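Jasmonate-induced oxygenase 2 (Arabidopsis thaliana, PDB 6LSV) catalyses the iron- and 2-oxoglutarate-dependent hydroxylation of the plant defence hormone jasmonate to 12-hydroxyjasmonate, with succinate and carbon dioxide as by-products. Local coordinates at residues 7-12 with 107-112; 67-72 with 184-189; 111-116 with 136-141; 178-183 with 192-197. All coordinates share one frame; numbering follows the deposited sequence.

Interaction 1. Residues 7-12 with 107-112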
loop_
_atom_site.group_PDB
_atom_site.type_symbol
_atom_site.label_atom_id
_atom_site.label_comp_id
_atom_site.label_asym_id
_atom_site.label_seq_id
_atom_site.Cartn_x
_atom_site.Cartn_y
_atom_site.Cartn_z
ATOM N N ILE A 7 12.014 15.217 12.324
ATOM C CA ILE A 7 11.781 13.806 12.036
ATOM C C ILE A 7 12.869 12.971 12.697
ATOM O O ILE A 7 14.063 13.260 12.558
ATOM C CB ILE A 7 11.746 13.549 10.520
ATOM C CG1 ILE A 7 10.323 13.662 9.970
ATOM C CG2 ILE A 7 12.238 12.160 10.217
ATOM C CD1 ILE A 7 9.617 14.926 10.333
ATOM N N VAL A 8 12.458 11.931 13.413
ATOM C CA VAL A 8 13.372 10.929 13.944
ATOM C C VAL A 8 13.320 9.721 13.020
ATOM O O VAL A 8 12.243 9.160 12.781
ATOM C CB VAL A 8 13.005 10.538 15.381
ATOM C CG1 VAL A 8 13.748 9.284 15.787
ATOM C CG2 VAL A 8 13.314 11.675 16.327
ATOM N N ARG A 9 14.471 9.323 12.488
ATOM C CA ARG A 9 14.533 8.148 11.626
ATOM C C ARG A 9 14.546 6.894 12.489
ATOM O O ARG A 9 15.461 6.700 13.295
ATOM C CB ARG A 9 15.764 8.203 10.727
ATOM C CG ARG A 9 15.870 9.482 9.919
ATOM C CD ARG A 9 14.646 9.696 9.044
ATOM N NE ARG A 9 14.757 10.927 8.270
ATOM C CZ ARG A 9 13.833 11.368 7.421
ATOM N NH1 ARG A 9 12.717 10.678 7.233
ATOM N NH2 ARG A 9 14.023 12.504 6.765
ATOM N N VAL A 10 13.529 6.044 12.321
ATOM C CA VAL A 10 13.393 4.854 13.158
ATOM C C VAL A 10 14.648 3.994 13.093
ATOM O O VAL A 10 15.002 3.319 14.068
ATOM C CB VAL A 10 12.133 4.064 12.747
ATOM C CG1 VAL A 10 11.853 2.954 13.737
ATOM C CG2 VAL A 10 10.939 4.997 12.656
ATOM N N GLN A 11 15.354 4.022 11.960
ATOM C CA GLN A 11 16.620 3.304 11.866
ATOM C C GLN A 11 17.627 3.819 12.888
ATOM O O GLN A 11 18.417 3.041 13.437
ATOM C CB GLN A 11 17.186 3.419 10.453
ATOM C CG GLN A 11 18.396 2.541 10.216
ATOM C CD GLN A 11 19.137 2.894 8.945
ATOM O OE1 GLN A 11 18.726 3.785 8.198
ATOM N NE2 GLN A 11 20.237 2.196 8.691
ATOM N N SER A 12 17.616 5.129 13.156
ATOM C CA SER A 12 18.532 5.690 14.146
ATOM C C SER A 12 18.252 5.128 15.529
ATOM O O SER A 12 19.180 4.883 16.310
ATOM C CB SER A 12 18.428 7.215 14.171
ATOM O OG SER A 12 18.649 7.775 12.889
ATOM N N ALA A 107 23.119 9.085 4.978
ATOM C CA ALA A 107 23.321 9.007 3.536
ATOM C C ALA A 107 22.029 9.207 2.752
ATOM O O ALA A 107 22.089 9.544 1.564
ATOM C CB ALA A 107 23.950 7.662 3.164
ATOM N N LYS A 108 20.872 9.002 3.383
ATOM C CA LYS A 108 19.586 9.265 2.752
ATOM C C LYS A 108 18.946 10.566 3.221
ATOM O O LYS A 108 17.916 10.962 2.664
ATOM C CB LYS A 108 18.607 8.111 3.016
ATOM C CG LYS A 108 19.234 6.829 3.539
ATOM C CD LYS A 108 18.162 5.901 4.099
ATOM C CE LYS A 108 18.761 4.685 4.793
ATOM N NZ LYS A 108 19.237 4.968 6.172
ATOM N N GLU A 109 19.530 11.235 4.222
ATOM C CA GLU A 109 18.911 12.432 4.790
ATOM C C GLU A 109 18.672 13.499 3.732
ATOM O O GLU A 109 17.674 14.225 3.786
ATOM C CB GLU A 109 19.780 12.995 5.914
ATOM C CG GLU A 109 19.409 12.500 7.297
ATOM C CD GLU A 109 17.989 12.864 7.706
ATOM O OE1 GLU A 109 17.464 13.885 7.210
ATOM O OE2 GLU A 109 17.400 12.134 8.534
ATOM N N THR A 110 19.577 13.614 2.762
ATOM C CA THR A 110 19.392 14.578 1.687
ATOM C C THR A 110 18.153 14.292 0.846
ATOM O O THR A 110 17.749 15.157 0.062
ATOM C CB THR A 110 20.627 14.592 0.794
ATOM O OG1 THR A 110 20.483 15.610 -0.203
ATOM C CG2 THR A 110 20.769 13.255 0.118
ATOM N N TYR A 111 17.552 13.110 0.983
ATOM C CA TYR A 111 16.321 12.753 0.287
ATOM C C TYR A 111 15.076 12.973 1.140
ATOM O O TYR A 111 13.987 12.539 0.752
ATOM C CB TYR A 111 16.376 11.293 -0.163
ATOM C CG TYR A 111 17.375 11.001 -1.256
ATOM C CD1 TYR A 111 17.364 11.716 -2.444
ATOM C CD2 TYR A 111 18.310 9.984 -1.109
ATOM C CE1 TYR A 111 18.267 11.438 -3.446
ATOM C CE2 TYR A 111 19.214 9.699 -2.103
ATOM C CZ TYR A 111 19.190 10.428 -3.271
ATOM O OH TYR A 111 20.094 10.149 -4.270
ATOM N N SER A 112 15.228 13.631 2.292
ATOM C CA SER A 112 14.129 13.868 3.224
ATOM C C SER A 112 12.878 14.366 2.507
ATOM O O SER A 112 12.938 15.279 1.675
ATOM C CB SER A 112 14.547 14.885 4.284
ATOM O OG SER A 112 13.679 14.796 5.401
HETATM O O HOH W 1 11.397 13.204 6.456
#
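Arg-9 and Glu-109 form the salt bridge at the centre of this contact. Arg-9 NE gives its hydrogen to Glu-109 OE2 at 2.9 Å, nearly straight at 166°. The oxygen lies in the guanidinium plane, but the two flat groups are turned 47° apart, and the nitrogen meets OE2 from above the carboxylate plane. Further along the same guanidinium edge, Arg-9 NH2 comes to 2.7 Å from Ser-112 OG, and a water lies between that hydroxyl and NH1, to which it is bonded only weakly. An arginine suits this place because its several N-H groups, spread round one flat edge, can serve partners side by side. Lys-108 NZ is modelled so close to Gln-11 OE1 (2.4 Å) that their bond, though plausible for ammonium and amide oxygen, is doubtful in detail; Lys-108 NZ and Gln-11 NE2 both bond to Met-103 O. Ile-7 CG2, from the same segment as Arg-9, lies over the rim of one guanidinium face, and Arg-9 CG touches Glu-109 OE2. Arg-9 is the N-cap residue of helix 10-15, whose first N-H groups bond to Asp-137 of strand 137-144, while segment 107-112 belongs to the loop between helix 87-102 and edge strand 120-122.

Interaction 2. Residues 67-72 with 184-189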
loop_
_atom_site.group_PDB
_atom_site.type_symbol
_atom_site.label_atom_id
_atom_site.label_comp_id
_atom_site.label_asym_id
_atom_site.label_seq_id
_atom_site.Cartn_x
_atom_site.Cartn_y
_atom_site.Cartn_z
ATOM N N ARG A 67 -13.616 -17.460 -6.987
ATOM C CA ARG A 67 -12.765 -17.287 -5.812
ATOM C C ARG A 67 -12.214 -15.869 -5.734
ATOM O O ARG A 67 -12.208 -15.254 -4.661
ATOM C CB ARG A 67 -11.623 -18.300 -5.825
ATOM C CG ARG A 67 -12.060 -19.737 -5.638
ATOM C CD ARG A 67 -10.958 -20.681 -6.078
ATOM N NE ARG A 67 -9.644 -20.201 -5.658
ATOM C CZ ARG A 67 -8.739 -20.953 -5.042
ATOM N NH1 ARG A 67 -9.006 -22.224 -4.777
ATOM N NH2 ARG A 67 -7.566 -20.438 -4.692
ATOM N N ILE A 68 -11.735 -15.341 -6.864
ATOM C CA ILE A 68 -11.240 -13.967 -6.901
ATOM C C ILE A 68 -12.331 -13.000 -6.459
ATOM O O ILE A 68 -12.112 -12.126 -5.612
ATOM C CB ILE A 68 -10.733 -13.619 -8.311
ATOM C CG1 ILE A 68 -9.539 -14.489 -8.702
ATOM C CG2 ILE A 68 -10.374 -12.145 -8.400
ATOM C CD1 ILE A 68 -9.088 -14.249 -10.122
ATOM N N SER A 69 -13.527 -13.142 -7.036
ATOM C CA SER A 69 -14.632 -12.270 -6.660
ATOM C C SER A 69 -15.067 -12.521 -5.224
ATOM O O SER A 69 -15.462 -11.579 -4.526
ATOM C CB SER A 69 -15.808 -12.465 -7.614
ATOM O OG SER A 69 -17.034 -12.198 -6.956
ATOM N N GLU A 70 -14.993 -13.770 -4.758
ATOM C CA GLU A 70 -15.279 -14.037 -3.353
ATOM C C GLU A 70 -14.269 -13.346 -2.443
ATOM O O GLU A 70 -14.628 -12.860 -1.364
ATOM C CB GLU A 70 -15.294 -15.540 -3.093
ATOM C CG GLU A 70 -16.240 -15.977 -1.980
ATOM C CD GLU A 70 -17.707 -15.744 -2.317
ATOM O OE1 GLU A 70 -18.232 -14.657 -1.988
ATOM O OE2 GLU A 70 -18.339 -16.650 -2.906
ATOM N N ALA A 71 -13.002 -13.286 -2.864
ATOM C CA ALA A 71 -11.979 -12.639 -2.050
ATOM C C ALA A 71 -12.179 -11.127 -2.019
ATOM O O ALA A 71 -12.087 -10.498 -0.955
ATOM C CB ALA A 71 -10.587 -12.989 -2.578
ATOM N N CYS A 72 -12.462 -10.527 -3.178
ATOM C CA CYS A 72 -12.604 -9.077 -3.254
ATOM C C CYS A 72 -13.830 -8.568 -2.508
ATOM O O CYS A 72 -13.850 -7.400 -2.103
ATOM C CB CYS A 72 -12.673 -8.632 -4.716
ATOM S SG CYS A 72 -11.205 -9.040 -5.682
ATOM N N SER A 184 -13.176 -5.930 -13.165
ATOM C CA SER A 184 -14.342 -5.428 -13.888
ATOM C C SER A 184 -15.292 -6.560 -14.257
ATOM O O SER A 184 -16.501 -6.484 -14.007
ATOM C CB SER A 184 -13.906 -4.705 -15.165
ATOM O OG SER A 184 -13.096 -3.580 -14.894
ATOM N N THR A 185 -14.762 -7.604 -14.899
ATOM C CA THR A 185 -15.591 -8.708 -15.363
ATOM C C THR A 185 -16.345 -9.352 -14.208
ATOM O O THR A 185 -17.535 -9.663 -14.329
ATOM C CB THR A 185 -14.707 -9.726 -16.074
ATOM O OG1 THR A 185 -14.289 -9.192 -17.334
ATOM C CG2 THR A 185 -15.448 -11.027 -16.293
ATOM N N ASN A 186 -15.676 -9.538 -13.068
ATOM C CA ASN A 186 -16.324 -10.172 -11.928
ATOM C C ASN A 186 -17.526 -9.380 -11.428
ATOM O O ASN A 186 -18.369 -9.940 -10.723
ATOM C CB ASN A 186 -15.312 -10.377 -10.800
ATOM C CG ASN A 186 -14.621 -11.724 -10.880
ATOM O OD1 ASN A 186 -15.273 -12.758 -11.016
ATOM N ND2 ASN A 186 -13.296 -11.718 -10.804
ATOM N N LEU A 187 -17.629 -8.100 -11.773
ATOM C CA LEU A 187 -18.810 -7.310 -11.458
ATOM C C LEU A 187 -19.827 -7.310 -12.591
ATOM O O LEU A 187 -20.774 -6.518 -12.558
ATOM C CB LEU A 187 -18.415 -5.868 -11.117
ATOM C CG LEU A 187 -17.658 -5.648 -9.803
ATOM C CD1 LEU A 187 -17.299 -4.180 -9.603
ATOM C CD2 LEU A 187 -18.454 -6.177 -8.619
ATOM N N GLY A 188 -19.654 -8.177 -13.586
ATOM C CA GLY A 188 -20.565 -8.211 -14.714
ATOM C C GLY A 188 -20.473 -7.012 -15.629
ATOM O O GLY A 188 -21.439 -6.706 -16.336
ATOM N N LEU A 189 -19.340 -6.319 -15.633
ATOM C CA LEU A 189 -19.137 -5.141 -16.463
ATOM C C LEU A 189 -18.275 -5.482 -17.673
ATOM O O LEU A 189 -17.620 -6.527 -17.724
ATOM C CB LEU A 189 -18.469 -4.018 -15.665
ATOM C CG LEU A 189 -19.031 -3.664 -14.288
ATOM C CD1 LEU A 189 -17.994 -2.901 -13.479
ATOM C CD2 LEU A 189 -20.302 -2.851 -14.419
#
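Ser-69 and Asn-186 are where helix 63-74 meets the end of helix 161-186, their CA atoms 5.9 Å apart. Going along 184-189, Ser-184 comes first and serves the backbone: its carbonyl takes the N-H groups of both Leu-187 and Leu-189, which arrive from opposite faces of the carbonyl plane. Asn-186 then supplies the side chain that crosses to the other helix. Its amide lies against aliphatic carbon: OD1 is 3.5 Å from Ser-69 CB, and ND2 is 3.8 Å from Ile-68 CG2, with the isoleucine and asparagine side chains crossing at about a right angle. Ile-68 presents this methyl because CG2 is anti to its backbone N. No hydrogen bond joins the two segments; the amide meets the other helix through van der Waals contact. The small Ser-69 allows the close approach, letting the short, flat amide of asparagine lie against its CB and the Ile-68 methyl; Ser-69 OG bonds weakly to Arg-73 one turn on. At Gly-188 the chain turns to positive phi (70°), readily adopted by a residue without a side chain, and makes the C-prime position of a Schellman motif: Gly-188 N bonds to Thr-185 O, and the longer Leu-189 N to Ser-184 O link is 3.3 Å. Around the seam, Tyr-279 packs on Asn-186 and Leu-187, Ile-68 reaches Val-182 of helix 161-186, and Ile-48 of strand 47-49 lies against Ile-68.

Interaction 3. Residues 111-116 with 136-141. With JAA ({(1R,2R)-3-oxo-2-[(2Z)-pent-2-en-1-yl]cyclopentyl}acetic acid), chain D.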
loop_
_atom_site.group_PDB
_atom_site.type_symbol
_atom_site.label_atom_id
_atom_site.label_comp_id
_atom_site.label_asym_id
_atom_site.label_seq_id
_atom_site.Cartn_x
_atom_site.Cartn_y
_atom_site.Cartn_z
ATOM N N TYR A 111 17.552 13.110 0.983
ATOM C CA TYR A 111 16.321 12.753 0.287
ATOM C C TYR A 111 15.076 12.973 1.140
ATOM O O TYR A 111 13.987 12.539 0.752
ATOM C CB TYR A 111 16.376 11.293 -0.163
ATOM C CG TYR A 111 17.375 11.001 -1.256
ATOM C CD1 TYR A 111 17.364 11.716 -2.444
ATOM C CD2 TYR A 111 18.310 9.984 -1.109
ATOM C CE1 TYR A 111 18.267 11.438 -3.446
ATOM C CE2 TYR A 111 19.214 9.699 -2.103
ATOM C CZ TYR A 111 19.190 10.428 -3.271
ATOM O OH TYR A 111 20.094 10.149 -4.270
ATOM N N SER A 112 15.228 13.631 2.292
ATOM C CA SER A 112 14.129 13.868 3.224
ATOM C C SER A 112 12.878 14.366 2.507
ATOM O O SER A 112 12.938 15.279 1.675
ATOM C CB SER A 112 14.547 14.885 4.284
ATOM O OG SER A 112 13.679 14.796 5.401
ATOM N N ASN A 113 11.740 13.741 2.818
ATOM C CA ASN A 113 10.482 14.150 2.213
ATOM C C ASN A 113 9.825 15.237 3.056
ATOM O O ASN A 113 10.243 15.525 4.176
ATOM C CB ASN A 113 9.548 12.952 2.026
ATOM C CG ASN A 113 8.952 12.435 3.331
ATOM O OD1 ASN A 113 9.457 12.691 4.424
ATOM N ND2 ASN A 113 7.865 11.680 3.210
ATOM N N SER A 114 8.783 15.838 2.499
ATOM C CA SER A 114 8.056 16.936 3.114
ATOM C C SER A 114 6.569 16.705 2.870
ATOM O O SER A 114 6.201 15.985 1.942
ATOM C CB SER A 114 8.490 18.291 2.540
ATOM O OG SER A 114 7.683 18.643 1.432
ATOM N N PRO A 115 5.698 17.304 3.692
ATOM C CA PRO A 115 4.270 16.919 3.647
ATOM C C PRO A 115 3.506 17.361 2.399
ATOM O O PRO A 115 2.357 16.929 2.238
ATOM C CB PRO A 115 3.684 17.582 4.903
ATOM C CG PRO A 115 4.862 17.955 5.752
ATOM C CD PRO A 115 6.000 18.193 4.827
ATOM N N ARG A 116 4.071 18.186 1.511
ATOM C CA ARG A 116 3.273 18.659 0.382
ATOM C C ARG A 116 3.344 17.741 -0.837
ATOM O O ARG A 116 2.401 17.720 -1.637
ATOM C CB ARG A 116 3.676 20.084 -0.013
ATOM C CG ARG A 116 2.627 20.763 -0.892
ATOM C CD ARG A 116 1.339 21.025 -0.102
ATOM N NE ARG A 116 0.150 20.486 -0.765
ATOM C CZ ARG A 116 -1.075 21.001 -0.664
ATOM N NH1 ARG A 116 -2.084 20.431 -1.308
ATOM N NH2 ARG A 116 -1.297 22.080 0.078
ATOM N N SER A 136 8.718 2.428 11.558
ATOM C CA SER A 136 9.153 2.186 10.191
ATOM C C SER A 136 9.644 3.479 9.565
ATOM O O SER A 136 9.171 4.570 9.897
ATOM C CB SER A 136 8.029 1.600 9.328
ATOM O OG SER A 136 6.800 2.259 9.570
ATOM N N ASP A 137 10.604 3.331 8.660
ATOM C CA ASP A 137 10.973 4.346 7.689
ATOM C C ASP A 137 10.461 3.902 6.326
ATOM O O ASP A 137 10.143 2.728 6.118
ATOM C CB ASP A 137 12.491 4.553 7.647
ATOM C CG ASP A 137 13.063 4.964 8.992
ATOM O OD1 ASP A 137 12.365 5.666 9.752
ATOM O OD2 ASP A 137 14.212 4.578 9.292
ATOM N N TYR A 138 10.378 4.842 5.390
ATOM C CA TYR A 138 9.839 4.503 4.084
ATOM C C TYR A 138 10.404 5.447 3.034
ATOM O O TYR A 138 10.970 6.497 3.347
ATOM C CB TYR A 138 8.305 4.549 4.084
ATOM C CG TYR A 138 7.741 5.942 4.244
ATOM C CD1 TYR A 138 7.481 6.736 3.135
ATOM C CD2 TYR A 138 7.469 6.463 5.505
ATOM C CE1 TYR A 138 6.969 8.010 3.274
ATOM C CE2 TYR A 138 6.955 7.738 5.656
ATOM C CZ TYR A 138 6.708 8.508 4.536
ATOM O OH TYR A 138 6.200 9.783 4.670
ATOM N N TYR A 139 10.233 5.053 1.770
ATOM C CA TYR A 139 10.524 5.898 0.622
ATOM C C TYR A 139 9.296 5.956 -0.272
ATOM O O TYR A 139 8.579 4.967 -0.425
ATOM C CB TYR A 139 11.724 5.388 -0.187
ATOM C CG TYR A 139 12.417 6.484 -0.956
ATOM C CD1 TYR A 139 11.924 6.921 -2.179
ATOM C CD2 TYR A 139 13.553 7.097 -0.451
ATOM C CE1 TYR A 139 12.552 7.935 -2.881
ATOM C CE2 TYR A 139 14.187 8.109 -1.143
ATOM C CZ TYR A 139 13.684 8.523 -2.355
ATOM O OH TYR A 139 14.314 9.532 -3.041
ATOM N N PHE A 140 9.061 7.121 -0.872
ATOM C CA PHE A 140 7.889 7.325 -1.715
ATOM C C PHE A 140 8.303 8.048 -2.989
ATOM O O PHE A 140 9.068 9.016 -2.936
ATOM C CB PHE A 140 6.816 8.120 -0.961
ATOM C CG PHE A 140 5.564 8.368 -1.752
ATOM C CD1 PHE A 140 4.724 7.321 -2.097
ATOM C CD2 PHE A 140 5.222 9.655 -2.142
ATOM C CE1 PHE A 140 3.567 7.555 -2.818
ATOM C CE2 PHE A 140 4.068 9.892 -2.866
ATOM C CZ PHE A 140 3.240 8.843 -3.205
ATOM N N LEU A 141 7.808 7.569 -4.130
ATOM C CA LEU A 141 8.103 8.177 -5.420
ATOM C C LEU A 141 6.962 7.873 -6.380
ATOM O O LEU A 141 6.195 6.925 -6.183
ATOM C CB LEU A 141 9.442 7.680 -5.993
ATOM C CG LEU A 141 9.617 6.181 -6.281
ATOM C CD1 LEU A 141 9.201 5.811 -7.706
ATOM C CD2 LEU A 141 11.054 5.740 -6.018
HETATM O O01 JAA D . 3.147 7.290 1.865
HETATM O O02 JAA D . -1.080 8.550 -2.722
HETATM O O03 JAA D . -1.377 10.350 -1.538
HETATM C C04 JAA D . 0.612 8.158 -0.194
HETATM C C05 JAA D . 1.022 7.453 1.213
HETATM C C06 JAA D . 1.324 9.535 -0.136
HETATM C C07 JAA D . 2.273 9.437 0.863
HETATM C C08 JAA D . 2.234 7.887 1.399
HETATM C C09 JAA D . 0.999 5.866 1.103
HETATM C C10 JAA D . -0.800 8.334 -0.320
HETATM C C11 JAA D . -0.401 5.335 1.420
HETATM C C12 JAA D . -1.103 9.122 -1.599
HETATM C C13 JAA D . -0.593 4.342 2.267
HETATM C C14 JAA D . 0.577 3.671 2.982
HETATM C C15 JAA D . 0.312 3.651 4.487
#
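The jasmonate pocket of this double-stranded beta-helix dioxygenase is lined in part by strand 137-144, through Phe-140, and the contact joins that strand to the loop before strand 120-122. Phe-140 lays one ring face against the hormone's cyclopentanone, with CZ 3.7 Å from JAA C06; a flat apolar ring suits this carbon surface, while Arg-208, Arg-333 and Arg-337 bind the ligand's polar atoms. Two residues earlier on the strand, Tyr-138 makes a cation-pi contact with Arg-208. This second-shell tyrosine is held by Asn-113, whose ND2 donates to Tyr-138 OH at 2.9 Å, somewhat bent at 143°. The oxygen lies close to the amide plane, and amide and ring stand 77° apart. Asn-113 CG sits between its backbone N and carbonyl carbon (chi1 73°), which turns the amide to the strand; the same ND2 bonds to Tyr-118 O, and Tyr-138 OH to Arg-124 O. Tyr-139, whose OH bonds to Lys-153 O, packs against Tyr-111, with Tyr-111 CB at the ring edge, 4.0 Å from Tyr-139 CE2.

Interaction 4. Residues 178-183 with 192-197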
loop_
_atom_site.group_PDB
_atom_site.type_symbol
_atom_site.label_atom_id
_atom_site.label_comp_id
_atom_site.label_asym_id
_atom_site.label_seq_id
_atom_site.Cartn_x
_atom_site.Cartn_y
_atom_site.Cartn_z
ATOM N N ARG A 178 -4.103 -5.954 -16.411
ATOM C CA ARG A 178 -4.734 -7.264 -16.530
ATOM C C ARG A 178 -5.620 -7.564 -15.327
ATOM O O ARG A 178 -6.708 -8.132 -15.475
ATOM C CB ARG A 178 -3.663 -8.344 -16.697
ATOM C CG ARG A 178 -3.105 -8.428 -18.121
ATOM C CD ARG A 178 -1.582 -8.406 -18.155
ATOM N NE ARG A 178 -1.067 -8.649 -19.504
ATOM C CZ ARG A 178 -0.941 -7.714 -20.445
ATOM N NH1 ARG A 178 -1.276 -6.454 -20.186
ATOM N NH2 ARG A 178 -0.471 -8.035 -21.644
ATOM N N ILE A 179 -5.170 -7.196 -14.123
ATOM C CA ILE A 179 -5.972 -7.417 -12.922
ATOM C C ILE A 179 -7.237 -6.568 -12.961
ATOM O O ILE A 179 -8.306 -6.995 -12.507
ATOM C CB ILE A 179 -5.132 -7.130 -11.663
ATOM C CG1 ILE A 179 -4.017 -8.161 -11.510
ATOM C CG2 ILE A 179 -6.017 -7.097 -10.423
ATOM C CD1 ILE A 179 -3.123 -7.909 -10.305
ATOM N N MET A 180 -7.136 -5.349 -13.503
ATOM C CA MET A 180 -8.314 -4.499 -13.640
ATOM C C MET A 180 -9.385 -5.165 -14.491
ATOM O O MET A 180 -10.582 -4.984 -14.237
ATOM C CB MET A 180 -7.917 -3.153 -14.246
ATOM C CG MET A 180 -7.049 -2.300 -13.338
ATOM S SD MET A 180 -8.014 -1.356 -12.153
ATOM C CE MET A 180 -8.454 0.039 -13.183
ATOM N N ARG A 181 -8.973 -5.947 -15.493
ATOM C CA ARG A 181 -9.939 -6.603 -16.366
ATOM C C ARG A 181 -10.681 -7.716 -15.637
ATOM O O ARG A 181 -11.869 -7.946 -15.889
ATOM C CB ARG A 181 -9.237 -7.145 -17.611
ATOM C CG ARG A 181 -8.563 -6.073 -18.449
ATOM C CD ARG A 181 -8.462 -6.481 -19.906
ATOM N NE ARG A 181 -7.728 -7.731 -20.076
ATOM C CZ ARG A 181 -6.411 -7.803 -20.257
ATOM N NH1 ARG A 181 -5.680 -6.694 -20.289
ATOM N NH2 ARG A 181 -5.823 -8.984 -20.403
ATOM N N VAL A 182 -9.999 -8.419 -14.731
ATOM C CA VAL A 182 -10.679 -9.444 -13.945
ATOM C C VAL A 182 -11.616 -8.801 -12.928
ATOM O O VAL A 182 -12.742 -9.271 -12.720
ATOM C CB VAL A 182 -9.650 -10.373 -13.274
ATOM C CG1 VAL A 182 -10.346 -11.366 -12.349
ATOM C CG2 VAL A 182 -8.830 -11.107 -14.328
ATOM N N LEU A 183 -11.175 -7.714 -12.287
ATOM C CA LEU A 183 -12.023 -7.029 -11.315
ATOM C C LEU A 183 -13.299 -6.510 -11.966
ATOM O O LEU A 183 -14.391 -6.630 -11.394
ATOM C CB LEU A 183 -11.252 -5.880 -10.663
ATOM C CG LEU A 183 -10.076 -6.260 -9.762
ATOM C CD1 LEU A 183 -9.464 -5.018 -9.134
ATOM C CD2 LEU A 183 -10.517 -7.239 -8.691
ATOM N N ASP A 192 -13.169 -3.772 -19.623
ATOM C CA ASP A 192 -12.334 -2.582 -19.513
ATOM C C ASP A 192 -13.049 -1.432 -18.810
ATOM O O ASP A 192 -12.644 -0.275 -18.957
ATOM C CB ASP A 192 -11.848 -2.144 -20.897
ATOM C CG ASP A 192 -12.946 -1.505 -21.732
ATOM O OD1 ASP A 192 -14.122 -1.903 -21.590
ATOM O OD2 ASP A 192 -12.629 -0.604 -22.538
ATOM N N LYS A 193 -14.097 -1.731 -18.036
ATOM C CA LYS A 193 -14.866 -0.675 -17.381
ATOM C C LYS A 193 -14.047 0.036 -16.306
ATOM O O LYS A 193 -14.095 1.267 -16.201
ATOM C CB LYS A 193 -16.154 -1.256 -16.794
ATOM C CG LYS A 193 -17.071 -0.234 -16.130
ATOM C CD LYS A 193 -17.373 0.957 -17.039
ATOM C CE LYS A 193 -18.145 0.548 -18.287
ATOM N NZ LYS A 193 -18.455 1.710 -19.174
ATOM N N PHE A 194 -13.287 -0.715 -15.502
ATOM C CA PHE A 194 -12.446 -0.087 -14.483
ATOM C C PHE A 194 -11.358 0.764 -15.122
ATOM O O PHE A 194 -11.141 1.913 -14.721
ATOM C CB PHE A 194 -11.818 -1.145 -13.575
ATOM C CG PHE A 194 -12.696 -1.571 -12.438
ATOM C CD1 PHE A 194 -14.066 -1.389 -12.492
ATOM C CD2 PHE A 194 -12.148 -2.167 -11.315
ATOM C CE1 PHE A 194 -14.874 -1.783 -11.443
ATOM C CE2 PHE A 194 -12.951 -2.564 -10.263
ATOM C CZ PHE A 194 -14.318 -2.371 -10.328
ATOM N N GLN A 195 -10.650 0.206 -16.110
ATOM C CA GLN A 195 -9.636 0.977 -16.822
ATOM C C GLN A 195 -10.217 2.262 -17.387
ATOM O O GLN A 195 -9.535 3.292 -17.426
ATOM C CB GLN A 195 -9.025 0.139 -17.944
ATOM C CG GLN A 195 -7.678 0.651 -18.405
ATOM C CD GLN A 195 -6.610 0.427 -17.364
ATOM O OE1 GLN A 195 -6.447 -0.686 -16.865
ATOM N NE2 GLN A 195 -5.882 1.483 -17.016
ATOM N N GLU A 196 -11.476 2.216 -17.821
ATOM C CA GLU A 196 -12.168 3.415 -18.275
ATOM C C GLU A 196 -12.340 4.411 -17.132
ATOM O O GLU A 196 -11.967 5.586 -17.252
ATOM C CB GLU A 196 -13.522 3.017 -18.856
ATOM C CG GLU A 196 -14.019 3.849 -20.014
ATOM C CD GLU A 196 -15.372 3.365 -20.509
ATOM O OE1 GLU A 196 -16.401 3.854 -19.998
ATOM O OE2 GLU A 196 -15.403 2.482 -21.398
ATOM N N ALA A 197 -12.892 3.949 -16.006
ATOM C CA ALA A 197 -13.187 4.840 -14.889
ATOM C C ALA A 197 -11.928 5.477 -14.316
ATOM O O ALA A 197 -11.982 6.598 -13.799
ATOM C CB ALA A 197 -13.934 4.075 -13.797
#
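Helix 161-186, the long helix of this fold, packs here against the short helix 193-197. The segment axes approach to 8.5 Å, with 115° between their N-to-C directions. Met-180 and Phe-194 do most of the work, their side chains crossing at about a right angle. Methionine suits the join because its flexible chain, bent at chi2 and chi3, folds its methyl onto the other helix: Met-180 CE is 3.6 Å from Phe-194 CB, and SD sits at the ring edge. One turn on, Leu-183 CB meets Phe-194 CE2 at 3.7 Å. Gln-195 lies across the methionine, OE1 3.9 Å from Met-180 CB, while its NE2 bonds to Tyr-301 OH and Gly-200 O. Lys-193 NZ and Glu-196 OE1 form a salt bridge, 3.1 Å, within the short helix. Ile-271 of helix 269-274 covers both Leu-183 and Phe-194, and Ile-267 of the main sheet touches Leu-183. As in this family, the long helix packs on the main double-stranded beta-helix sheet, with helix 193-197 folded back across its C-terminal end.

Overall arrangement
The four contacts form two pairs on opposite sides of the chain's centre. Interactions 1 and 3, centres 9 Å apart, share Tyr-111 and Ser-112 and meet where Val-10 N and Gln-11 N bond to Asp-137, tying the N-terminal helix to the strand that carries Phe-140 of the jasmonate pocket. Interactions 2 and 4, centres 11 Å apart, both use helix 161-186 and are joined by Ser-184 OG and Phe-194 N. Between interactions 1 and 2 the centres are 41 Å apart. Along the chain, interaction 3 is nested inside the loop closed by interaction 2, whereas interactions 1 and 2 alternate. Interaction 3 borders the substrate site, interaction 1 lies behind it, and the other pair packs helices far away.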